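PDB 6NPS: AxyAgu115A from Amphibacillus xylanus NBRC 15112, which probably acts as a family GH115 alpha-glucuronidase, hydrolysing glucuronic acid side groups from glucuronoxylan-type hemicelluloses. Local coordinates for residues Asp384-Asn389 and Tyr408-Tyr413. The protein carries 3 engineered substitutions. Residues are numbered along the deposited sequence; the frame is centred on the assembly and turned at random.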
loop_
_atom_site.group_PDB
_atom_site.type_symbol
_atom_site.label_atom_id
_atom_site.label_comp_id
_atom_site.label_asym_id
_atom_site.label_seq_id
_atom_site.Cartn_x
_atom_site.Cartn_y
_atom_site.Cartn_z
ATOM N N ASP A 384 2.744 7.454 36.252
ATOM C CA ASP A 384 2.948 6.462 35.200
ATOM C C ASP A 384 3.375 7.165 33.906
ATOM O O ASP A 384 3.603 8.377 33.865
ATOM C CB ASP A 384 1.692 5.612 34.993
ATOM C CG ASP A 384 0.556 6.362 34.260
ATOM O OD1 ASP A 384 0.625 7.601 34.039
ATOM O OD2 ASP A 384 -0.444 5.673 33.891
ATOM N N ASP A 385 3.512 6.389 32.827
ATOM C CA ASP A 385 4.002 6.934 31.580
ATOM C C ASP A 385 2.868 7.448 30.690
ATOM O O ASP A 385 3.073 7.604 29.483
ATOM C CB ASP A 385 4.830 5.882 30.838
ATOM C CG ASP A 385 4.007 4.649 30.422
ATOM O OD1 ASP A 385 2.794 4.518 30.745
ATOM O OD2 ASP A 385 4.589 3.780 29.740
ATOM N N ASN A 386 1.675 7.674 31.257
ATOM C CA ASN A 386 0.485 8.212 30.601
ATOM C C ASN A 386 -0.232 7.077 29.889
ATOM O O ASN A 386 -1.318 7.293 29.353
ATOM C CB ASN A 386 0.780 9.394 29.640
ATOM C CG ASN A 386 1.271 10.620 30.401
ATOM O OD1 ASN A 386 0.590 11.074 31.323
ATOM N ND2 ASN A 386 2.444 11.139 30.049
ATOM N N HIS A 387 0.309 5.859 29.932
ATOM C CA HIS A 387 -0.311 4.717 29.284
ATOM C C HIS A 387 -0.520 3.562 30.236
ATOM O O HIS A 387 -0.818 2.456 29.789
ATOM C CB HIS A 387 0.522 4.314 28.083
ATOM C CG HIS A 387 0.446 5.351 27.012
ATOM N ND1 HIS A 387 -0.420 5.249 25.943
ATOM C CD2 HIS A 387 1.056 6.554 26.902
ATOM C CE1 HIS A 387 -0.315 6.331 25.198
ATOM N NE2 HIS A 387 0.568 7.150 25.762
ATOM N N GLY A 388 -0.377 3.796 31.538
ATOM C CA GLY A 388 -0.688 2.766 32.499
ATOM C C GLY A 388 0.484 1.907 32.917
ATOM O O GLY A 388 0.273 0.891 33.605
ATOM N N ASN A 389 1.703 2.304 32.571
ATOM C CA ASN A 389 2.925 1.627 32.993
ATOM C C ASN A 389 3.649 2.550 33.960
ATOM O O ASN A 389 3.949 3.694 33.607
ATOM C CB ASN A 389 3.812 1.319 31.791
ATOM C CG ASN A 389 3.047 0.620 30.698
ATOM O OD1 ASN A 389 2.630 -0.555 30.867
ATOM N ND2 ASN A 389 2.841 1.317 29.567
ATOM N N TYR A 408 0.157 8.925 40.270
ATOM C CA TYR A 408 -0.807 9.459 39.319
ATOM C C TYR A 408 -0.857 8.500 38.132
ATOM O O TYR A 408 0.142 8.329 37.427
ATOM C CB TYR A 408 -0.384 10.872 38.913
ATOM C CG TYR A 408 -1.224 11.483 37.827
ATOM C CD1 TYR A 408 -2.579 11.203 37.724
ATOM C CD2 TYR A 408 -0.647 12.362 36.904
ATOM C CE1 TYR A 408 -3.355 11.767 36.694
ATOM C CE2 TYR A 408 -1.409 12.952 35.896
ATOM C CZ TYR A 408 -2.751 12.634 35.788
ATOM O OH TYR A 408 -3.495 13.196 34.771
ATOM N N TYR A 409 -2.006 7.847 37.949
ATOM C CA TYR A 409 -2.229 6.746 37.018
ATOM C C TYR A 409 -3.248 7.211 35.979
ATOM O O TYR A 409 -3.980 8.173 36.215
ATOM C CB TYR A 409 -2.717 5.494 37.788
ATOM C CG TYR A 409 -2.571 4.204 37.005
ATOM C CD1 TYR A 409 -1.334 3.543 36.924
ATOM C CD2 TYR A 409 -3.655 3.651 36.358
ATOM C CE1 TYR A 409 -1.185 2.356 36.188
ATOM C CE2 TYR A 409 -3.517 2.442 35.591
ATOM C CZ TYR A 409 -2.279 1.812 35.536
ATOM O OH TYR A 409 -2.114 0.639 34.814
ATOM N N HIS A 410 -3.223 6.618 34.773
ATOM C CA HIS A 410 -4.119 7.030 33.686
ATOM C C HIS A 410 -5.010 5.878 33.222
ATOM O O HIS A 410 -4.512 4.803 32.872
ATOM C CB HIS A 410 -3.334 7.537 32.464
ATOM C CG HIS A 410 -2.762 8.912 32.632
ATOM N ND1 HIS A 410 -1.626 9.147 33.374
ATOM C CD2 HIS A 410 -3.180 10.126 32.182
ATOM C CE1 HIS A 410 -1.351 10.434 33.347
ATOM N NE2 HIS A 410 -2.272 11.053 32.627
ATOM N N PHE A 411 -6.324 6.125 33.186
ATOM C CA PHE A 411 -7.299 5.367 32.410
ATOM C C PHE A 411 -7.676 6.088 31.133
ATOM O O PHE A 411 -8.497 5.566 30.377
ATOM C CB PHE A 411 -8.616 5.149 33.196
ATOM C CG PHE A 411 -8.482 4.329 34.457
ATOM C CD1 PHE A 411 -7.369 3.543 34.699
ATOM C CD2 PHE A 411 -9.507 4.342 35.397
ATOM C CE1 PHE A 411 -7.275 2.759 35.837
ATOM C CE2 PHE A 411 -9.404 3.575 36.563
ATOM C CZ PHE A 411 -8.284 2.797 36.788
ATOM N N ASP A 412 -7.139 7.294 30.907
ATOM C CA ASP A 412 -7.557 8.209 29.847
ATOM C C ASP A 412 -6.402 9.166 29.627
ATOM O O ASP A 412 -5.786 9.607 30.595
ATOM C CB ASP A 412 -8.834 8.940 30.278
ATOM C CG ASP A 412 -9.533 9.703 29.151
ATOM O OD1 ASP A 412 -9.005 10.748 28.702
ATOM O OD2 ASP A 412 -10.650 9.277 28.749
ATOM N N TYR A 413 -6.070 9.455 28.376
ATOM C CA TYR A 413 -4.952 10.348 28.131
ATOM C C TYR A 413 -5.099 11.046 26.788
ATOM O O TYR A 413 -5.354 10.408 25.767
ATOM C CB TYR A 413 -3.632 9.589 28.180
ATOM C CG TYR A 413 -2.420 10.468 27.947
ATOM C CD1 TYR A 413 -2.156 11.563 28.782
ATOM C CD2 TYR A 413 -1.514 10.178 26.919
ATOM C CE1 TYR A 413 -1.049 12.383 28.581
ATOM C CE2 TYR A 413 -0.398 10.947 26.738
ATOM C CZ TYR A 413 -0.174 12.047 27.561
ATOM O OH TYR A 413 0.917 12.821 27.371
#
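The carboxylate of Asp-384 is nearly coplanar with the His-410 imidazole, their planes 7° apart, and takes the ring's N-H through the syn lone pair of OD1 (His-410 ND1 to Asp-384 OD1, 2.8 Å), in a bent bond with OD1 tilted from the ring plane. Its other oxygen receives the backbone of the same histidine, His-410 N to Asp-384 OD2, at 3.1 Å from above the carboxylate plane. OD2 also lies over one face of the Tyr-409 ring, whose OH makes a weak 2.7 Å contact with Gly-388 O. With CG lodged between its own backbone N and carbonyl carbon (chi1 74°), Asp-384 turns back on its loop: Asn-386 N meets OD1 at 3.0 Å, closing an Asx turn, and Gly-388 N adds a weak bond to OD2. The buried carboxylate thus ties the loop to the histidine and helps fix the imidazole's rotation.

Asn-386 fills the angle between two rings. Its CA sits over one face of His-410, while CB lies above the centre of the Tyr-413 ring, 3.4 Å from the centroid, and the amide stacks on that ring with planes 3° apart. Tyr-353 hydrogen-bonds the amide oxygen. Tyr-413 and His-387, whose NE2 is engaged by the carbonyl of Gly-416, form an offset edge-to-face pair, centroids 5.6 Å apart.

Asp-385 OD1 accepts His-387 N in a second Asx turn and Asn-389 N from the opposite face; OD2 binds Asn-389 ND2, Trp-906 and Asn-870.

A glycerol, probably from the crystallisation liquor, hydrogen-bonds Tyr-408 OH and lies close to His-410, consistent with a pocket on this side. The backbone bond Asp-384 N to Tyr-408 O (3.0 Å) continues the parallel pairing of strands 379-383 and 405-410 in the TIM-barrel domain, with strand 446-450 flanking 405-410 and C-terminal helix 904-912 packing against the loop.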